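Local coordinates for putative methyl-accepting chemotaxis protein (Salmonella enterica subsp. enterica serovar Typhimurium str. LT2, PDB 6DB1) that probably senses small molecules outside the cell through its ligand-binding domain, an antiparallel four-helix bundle, and passes the signal on to the chemotaxis machinery, at residues V18-V23 / A72-P77; F32-R37 / A54-S59; V99-L104 / S114-T119. All blocks are in the same frame, centred on the assembly; numbering follows the deposited sequence. Where two conformers were deposited one is given.

Contact 1. Residues V18-V23 / A72-P77; sequences VRQMTV and ALSPGP
Gln-20 reaches from helix 13-46 across to the chain that leaves helix 54-73, and its amide NE2 donates a hydrogen bond to Pro-75 O at 3.3 Å. The bond is bent, with 141° at the hydrogen, and the nitrogen stands well above the carbonyl plane of Pro-75, not on a lone pair. The acceptor in turn lies tilted from the Gln-20 amide plane. On the other branch of the amide, OE1 rests against the ring of Pro-77, 3.8 Å from its CD, a van der Waals contact that places a proline on the oxygen side of the group.

Nearer the backbone the same side chain is apolar. Its CG lies 4.0 Å from CB of Leu-73, and the two chains run alongside each other, pointing opposite ways. Leu-73 carries the rest of the contact: its CD1 meets CG2 of Val-23 at 3.9 Å and also rests near the backbone of Arg-19 and Gln-20. Gln-20 can span the gap because CG is turned anti to the carbonyl carbon (chi1 -74°) and the chain runs extended beyond it.

Around this shell, Met-70 and Phe-135 pack against Gln-20, while Ser-74 OG is bonded to Met-70 O and His-16 NE2 to Leu-73 O. The peptide bond before Pro-75 is cis, and Gly-76 follows with a positive phi of 59°; this tight course of the chain probably helps to turn Pro-75 O to the glutamine. On the far side of helix 13-46, Val-18 packs on Thr-22 of the second subunit.

The chemistry is thus a modest apolar patch and one long, bent hydrogen bond, through which the buried Gln-20 side chain links helix 13-46 to the backbone beyond helix 54-73.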
# COMPACT_ATOMS: atom_id res chain seq x y z
N VAL A 18 -2.51 -4.34 -14.25
CA VAL A 18 -3.08 -4.70 -12.94
C VAL A 18 -2.08 -5.58 -12.15
O VAL A 18 -1.95 -5.38 -10.93
CB VAL A 18 -4.46 -5.36 -13.12
CG1 VAL A 18 -5.02 -5.91 -11.82
CG2 VAL A 18 -5.43 -4.39 -13.75
N ARG A 19 -1.39 -6.53 -12.79
CA ARG A 19 -0.40 -7.33 -12.05
C ARG A 19 0.69 -6.39 -11.50
O ARG A 19 1.10 -6.52 -10.38
CB ARG A 19 0.22 -8.44 -12.92
CG ARG A 19 -0.68 -9.64 -13.18
CD ARG A 19 0.00 -10.78 -13.94
NE ARG A 19 0.14 -10.55 -15.38
CZ ARG A 19 -0.59 -11.13 -16.33
NH1 ARG A 19 -0.45 -10.78 -17.59
NH2 ARG A 19 -1.46 -12.08 -16.01
N GLN A 20 1.13 -5.43 -12.31
CA GLN A 20 2.16 -4.48 -11.86
C GLN A 20 1.65 -3.61 -10.69
O GLN A 20 2.39 -3.37 -9.74
CB GLN A 20 2.59 -3.54 -12.99
CG GLN A 20 3.47 -4.16 -14.06
CD GLN A 20 3.68 -3.18 -15.19
OE1 GLN A 20 2.79 -2.93 -15.99
NE2 GLN A 20 4.87 -2.63 -15.29
N MSE A 21 0.40 -3.14 -10.79
CA MSE A 21 -0.20 -2.29 -9.75
C MSE A 21 -0.34 -3.09 -8.46
O MSE A 21 -0.15 -2.56 -7.38
CB MSE A 21 -1.54 -1.70 -10.24
CG MSE A 21 -2.28 -0.89 -9.16
SE MSE A 21 -4.00 -0.21 -9.85
CE MSE A 21 -3.50 -0.28 -11.75
N THR A 22 -0.66 -4.37 -8.58
CA THR A 22 -0.83 -5.26 -7.43
C THR A 22 0.53 -5.54 -6.77
O THR A 22 0.62 -5.51 -5.56
CB THR A 22 -1.52 -6.56 -7.83
OG1 THR A 22 -2.87 -6.23 -8.18
CG2 THR A 22 -1.52 -7.60 -6.72
N VAL A 23 1.56 -5.82 -7.57
CA VAL A 23 2.90 -6.08 -7.02
C VAL A 23 3.43 -4.83 -6.31
O VAL A 23 4.07 -4.92 -5.26
CB VAL A 23 3.85 -6.60 -8.10
CG1 VAL A 23 5.31 -6.61 -7.65
CG2 VAL A 23 3.43 -7.98 -8.57
N ALA A 72 10.79 -8.14 -13.07
CA ALA A 72 10.48 -9.17 -14.07
C ALA A 72 9.30 -8.76 -14.96
O ALA A 72 9.25 -9.19 -16.11
CB ALA A 72 10.22 -10.50 -13.38
N LEU A 73 8.39 -7.92 -14.44
CA LEU A 73 7.17 -7.45 -15.16
C LEU A 73 7.40 -6.13 -15.91
O LEU A 73 6.55 -5.74 -16.70
CB LEU A 73 6.07 -7.16 -14.13
CG LEU A 73 5.46 -8.35 -13.39
CD1 LEU A 73 4.43 -7.87 -12.38
CD2 LEU A 73 4.81 -9.34 -14.34
N SER A 74 8.54 -5.46 -15.69
CA SER A 74 8.77 -4.12 -16.19
C SER A 74 9.77 -4.05 -17.37
O SER A 74 10.70 -4.87 -17.50
CB SER A 74 9.23 -3.28 -15.04
OG SER A 74 8.33 -3.44 -13.94
N PRO A 75 9.59 -3.03 -18.23
CA PRO A 75 8.52 -2.02 -18.09
C PRO A 75 7.15 -2.47 -18.59
O PRO A 75 6.14 -1.89 -18.20
CB PRO A 75 8.94 -0.88 -19.01
CG PRO A 75 9.68 -1.60 -20.10
CD PRO A 75 10.49 -2.61 -19.32
N GLY A 76 7.11 -3.51 -19.42
CA GLY A 76 5.83 -3.92 -19.96
C GLY A 76 5.18 -2.78 -20.76
O GLY A 76 5.87 -2.05 -21.48
N PRO A 77 3.87 -2.59 -20.63
CA PRO A 77 3.11 -1.55 -21.33
C PRO A 77 3.20 -0.14 -20.74
O PRO A 77 2.73 0.81 -21.35
CB PRO A 77 1.66 -1.99 -21.16
CG PRO A 77 1.66 -2.59 -19.80
CD PRO A 77 2.97 -3.35 -19.75

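Contact 2. Residues F32-R37 / A54-S59; sequences FRFVTR and APARQS
Helices 32-37 and 54-59 run antiparallel, their N-to-C directions 163° apart and their axes approaching to 8.5 Å, with Phe-34 abreast of Ser-59 and Arg-37 abreast of Ala-56. Such closeness is possible because small residues face the first helix: CB of Ser-59 lies 3.8 Å from CA of Phe-34, and CB of Arg-37 sits 3.9 Å from CA of Ala-56.

Arg-37 is a knob in a hole formed by Pro-55, Ala-56, Gln-58 and Ser-59. In the conformer described, one of two modelled, its chain folds back at chi2 (-94°) and chi3, which brings the guanidinium side-on to Pro-55 O. That oxygen lies in the guanidinium plane and takes hydrogen bonds from NE at 3.1 Å and NH1 at 3.0 Å, as well as the helical bond from Ser-59 N. NH1 also makes a weak bond to Gln-58 OE1, the two flat groups being turned 54° apart. Over one face of the guanidinium lies Ser-59 OG, close to NE but poorly angled for a bond.

The Phe-34 ring turns an edge to Ala-56 O, with CD1 at 3.8 Å, and packs beyond it on Val-98 and Met-102 of helix 80-105. Such a knob between antiparallel helices is found in helical bundles; this chain forms an antiparallel four-helix bundle, consistent with a chemoreceptor sensor domain.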
# COMPACT_ATOMS: atom_id res chain seq x y z
N PHE A 32 5.46 -0.91 4.74
CA PHE A 32 4.83 -0.33 5.92
C PHE A 32 4.83 -1.36 7.05
O PHE A 32 5.08 -1.00 8.20
CB PHE A 32 3.41 0.20 5.67
CG PHE A 32 3.33 1.38 4.74
CD1 PHE A 32 4.33 2.35 4.73
CD2 PHE A 32 2.21 1.59 3.96
CE1 PHE A 32 4.25 3.45 3.88
CE2 PHE A 32 2.13 2.70 3.12
CZ PHE A 32 3.15 3.62 3.08
N ARG A 33 4.57 -2.61 6.72
CA ARG A 33 4.58 -3.63 7.74
C ARG A 33 5.96 -3.65 8.40
O ARG A 33 6.05 -3.55 9.62
CB ARG A 33 4.23 -5.01 7.19
CG ARG A 33 2.74 -5.21 6.93
CD ARG A 33 2.46 -6.59 6.39
NE ARG A 33 1.03 -6.85 6.30
CZ ARG A 33 0.50 -7.98 5.86
NH1 ARG A 33 1.30 -8.95 5.43
NH2 ARG A 33 -0.81 -8.13 5.85
N PHE A 34 7.00 -3.75 7.59
CA PHE A 34 8.36 -3.82 8.08
C PHE A 34 8.63 -2.78 9.16
O PHE A 34 9.24 -3.09 10.16
CB PHE A 34 9.35 -3.62 6.94
CG PHE A 34 10.75 -3.37 7.43
CD1 PHE A 34 11.56 -4.42 7.84
CD2 PHE A 34 11.25 -2.08 7.51
CE1 PHE A 34 12.84 -4.18 8.32
CE2 PHE A 34 12.53 -1.85 7.98
CZ PHE A 34 13.32 -2.90 8.39
N VAL A 35 8.20 -1.54 8.93
CA VAL A 35 8.45 -0.45 9.84
C VAL A 35 7.75 -0.71 11.18
O VAL A 35 8.30 -0.38 12.22
CB VAL A 35 8.01 0.90 9.25
CG1 VAL A 35 8.09 2.02 10.28
CG2 VAL A 35 8.82 1.26 8.01
N THR A 36 6.55 -1.28 11.15
CA THR A 36 5.81 -1.54 12.38
C THR A 36 6.36 -2.78 13.08
O THR A 36 6.58 -2.78 14.30
CB THR A 36 4.31 -1.69 12.11
OG1 THR A 36 4.10 -2.89 11.36
CG2 THR A 36 3.71 -0.51 11.38
N ARG A 37 6.58 -3.83 12.29
CA ARG A 37 7.11 -5.11 12.78
C ARG A 37 8.36 -4.84 13.62
O ARG A 37 8.44 -5.22 14.81
CB ARG A 37 7.47 -6.00 11.58
CG ARG A 37 6.42 -6.05 10.48
CD ARG A 37 5.40 -7.18 10.51
NE ARG A 37 5.95 -8.43 10.01
CZ ARG A 37 5.23 -9.49 9.66
NH1 ARG A 37 5.83 -10.60 9.25
NH2 ARG A 37 3.91 -9.44 9.73
N ALA A 54 12.28 -12.50 13.61
CA ALA A 54 11.77 -13.38 12.53
C ALA A 54 10.74 -12.67 11.63
O ALA A 54 10.84 -12.78 10.39
CB ALA A 54 11.21 -14.65 13.13
N PRO A 55 9.74 -11.96 12.23
CA PRO A 55 8.68 -11.27 11.47
C PRO A 55 9.16 -10.07 10.64
O PRO A 55 8.69 -9.86 9.51
CB PRO A 55 7.65 -10.77 12.50
CG PRO A 55 8.34 -10.90 13.84
CD PRO A 55 9.41 -11.96 13.66
N ALA A 56 10.05 -9.26 11.20
CA ALA A 56 10.56 -8.12 10.44
C ALA A 56 11.35 -8.65 9.24
O ALA A 56 11.17 -8.19 8.11
CB ALA A 56 11.40 -7.23 11.32
N ARG A 57 12.20 -9.65 9.49
CA ARG A 57 12.99 -10.29 8.44
C ARG A 57 12.05 -10.80 7.34
O ARG A 57 12.41 -10.77 6.17
CB ARG A 57 13.82 -11.46 8.98
CG ARG A 57 15.01 -11.09 9.85
CD ARG A 57 15.60 -12.30 10.56
NE ARG A 57 16.75 -11.97 11.40
CZ ARG A 57 17.34 -12.79 12.26
NH1 ARG A 57 18.37 -12.37 12.99
NH2 ARG A 57 16.89 -14.02 12.42
N GLN A 58 10.88 -11.30 7.74
CA GLN A 58 9.91 -11.83 6.79
C GLN A 58 9.43 -10.71 5.86
O GLN A 58 9.29 -10.91 4.67
CB GLN A 58 8.72 -12.46 7.52
CG GLN A 58 7.55 -12.80 6.61
CD GLN A 58 6.44 -13.53 7.33
OE1 GLN A 58 5.29 -13.12 7.30
NE2 GLN A 58 6.80 -14.61 8.00
N SER A 59 9.16 -9.55 6.44
CA SER A 59 8.67 -8.42 5.68
C SER A 59 9.77 -7.91 4.73
O SER A 59 9.51 -7.69 3.56
CB SER A 59 8.15 -7.34 6.61
OG SER A 59 7.02 -7.82 7.34

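Contact 3. Residues V99-L104 / S114-T119; sequences VPQMQL and SEHAST
The two segments lie antiparallel, at 165° between N-to-C directions, and their axes come no nearer than 9.7 Å; Gln-101 and Ala-117 are the closest residues along the backbones. Helix 99-104 is kinked at Pro-100, whose nitrogen makes no bond to the preceding turn.

His-116 contributes the largest buried area of the contact. Its CB points toward the other helix and, with CG anti to the backbone N (chi1 167°), the imidazole meets three side chains obliquely. CB of Pro-100 lies 3.6 Å from CE1 of His-116, so the proline at the kink packs against the far end of the ring. From Gln-101 the aliphatic CG approaches CD2 of His-116 at 3.5 Å, while the amide plane of the glutamine stands almost perpendicular to the imidazole. Leu-104 completes the set from one turn further along, its CD2 resting 3.9 Å from CB of His-116. The ring nitrogen NE2 makes a weak hydrogen bond with Gly-97 O.

These segments belong to helices 80-105 and 110-144, consecutive members of the antiparallel four-helix bundle, and they pack close to the short connection at which the chain reverses direction.

Gln-101 stretches past the histidine to Ala-117, where NE2 of Gln-101 lies 3.2 Å from CB of Ala-117, a tight approach but not a hydrogen bond. The polar partner of this NE2 is Thr-121 OG1, further along helix 110-144, so the amide passes alongside Ala-117 on its way to that hydroxyl. Gln-101 also packs against Phe-34 and Leu-38 of helix 13-46.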
# COMPACT_ATOMS: atom_id res chain seq x y z
N VAL A 99 17.43 -2.33 4.79
CA VAL A 99 18.45 -3.29 5.16
C VAL A 99 19.33 -2.72 6.27
O VAL A 99 19.55 -3.40 7.27
CB VAL A 99 19.26 -3.75 3.93
CG1 VAL A 99 20.57 -4.40 4.34
CG2 VAL A 99 18.45 -4.67 3.04
N PRO A 100 19.84 -1.50 6.12
CA PRO A 100 20.65 -1.05 7.23
C PRO A 100 19.89 -1.11 8.56
O PRO A 100 20.42 -1.68 9.53
CB PRO A 100 21.04 0.39 6.86
CG PRO A 100 21.14 0.32 5.36
CD PRO A 100 19.99 -0.60 4.97
N GLN A 101 18.68 -0.58 8.60
CA GLN A 101 17.90 -0.59 9.85
C GLN A 101 17.93 -1.98 10.48
O GLN A 101 18.16 -2.11 11.67
CB GLN A 101 16.45 -0.19 9.62
CG GLN A 101 16.25 1.29 9.31
CD GLN A 101 14.80 1.67 9.43
OE1 GLN A 101 14.00 0.91 9.98
NE2 GLN A 101 14.45 2.85 8.95
N MSE A 102 17.69 -3.01 9.68
CA MSE A 102 17.68 -4.37 10.20
C MSE A 102 19.00 -4.82 10.74
O MSE A 102 19.06 -5.46 11.79
CB MSE A 102 17.30 -5.33 9.10
CG MSE A 102 15.83 -5.67 9.22
SE MSE A 102 15.63 -7.30 10.28
CE MSE A 102 14.66 -6.36 11.70
N GLN A 103 20.08 -4.51 10.04
CA GLN A 103 21.41 -4.92 10.48
C GLN A 103 21.80 -4.10 11.72
O GLN A 103 22.41 -4.62 12.67
CB GLN A 103 22.39 -4.79 9.32
CG GLN A 103 22.12 -5.82 8.21
CD GLN A 103 23.04 -5.70 7.01
OE1 GLN A 103 23.50 -4.62 6.65
NE2 GLN A 103 23.26 -6.83 6.34
N LEU A 104 21.35 -2.86 11.75
CA LEU A 104 21.65 -1.94 12.83
C LEU A 104 20.78 -2.28 14.06
O LEU A 104 21.22 -2.12 15.19
CB LEU A 104 21.37 -0.53 12.30
CG LEU A 104 22.27 0.60 12.80
CD1 LEU A 104 23.74 0.27 12.60
CD2 LEU A 104 21.92 1.89 12.07
N SER A 114 17.77 3.95 15.65
CA SER A 114 16.69 4.91 15.82
C SER A 114 16.99 6.19 15.04
O SER A 114 16.10 6.73 14.37
CB SER A 114 16.44 5.19 17.28
OG SER A 114 15.29 6.01 17.45
N GLU A 115 18.23 6.67 15.08
CA GLU A 115 18.59 7.91 14.39
C GLU A 115 18.60 7.72 12.87
O GLU A 115 18.14 8.59 12.13
CB GLU A 115 19.94 8.43 14.90
CG GLU A 115 20.14 9.91 14.67
CD GLU A 115 21.41 10.27 13.90
OE1 GLU A 115 22.39 10.66 14.56
OE2 GLU A 115 21.40 10.14 12.66
N HIS A 116 19.15 6.60 12.39
CA HIS A 116 19.19 6.30 10.95
C HIS A 116 17.77 6.27 10.38
O HIS A 116 17.47 6.88 9.34
CB HIS A 116 19.88 4.95 10.69
CG HIS A 116 19.72 4.41 9.31
ND1 HIS A 116 20.72 4.48 8.36
CD2 HIS A 116 18.69 3.76 8.72
CE1 HIS A 116 20.31 3.91 7.24
NE2 HIS A 116 19.07 3.46 7.44
N ALA A 117 16.91 5.55 11.09
CA ALA A 117 15.50 5.33 10.73
C ALA A 117 14.70 6.64 10.69
O ALA A 117 13.72 6.73 9.95
CB ALA A 117 14.88 4.36 11.72
N SER A 118 15.09 7.64 11.48
CA SER A 118 14.36 8.91 11.53
C SER A 118 14.92 9.94 10.54
O SER A 118 14.21 10.89 10.18
CB SER A 118 14.36 9.49 12.92
OG SER A 118 13.65 8.66 13.82
N THR A 119 16.18 9.80 10.14
CA THR A 119 16.78 10.78 9.24
C THR A 119 16.93 10.23 7.82
O THR A 119 16.37 10.79 6.87
CB THR A 119 18.15 11.25 9.77
OG1 THR A 119 18.93 10.09 10.04
CG2 THR A 119 18.05 12.10 11.01

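Contacts 1 and 2 join helices 13-46 and 54-73, at opposite ends of the latter and near the start and past the middle of the former, centres 24 Å apart; contact 2 is nested within the loop closed by contact 1, and both border the second subunit. Contact 3 pairs helices 80-105 and 110-144 nearer the surface and lies in series after them. Both partly buried contacts use a long polar side chain to reach a proline carbonyl, amide in one and guanidinium in the other, whereas contact 3 has no hydrogen bond between its segments and relies on packing around a histidine. Contacts 2 and 3 touch, Met-102 CE lying 3.4 Å from Ala-56 CB; contact 1 touches neither.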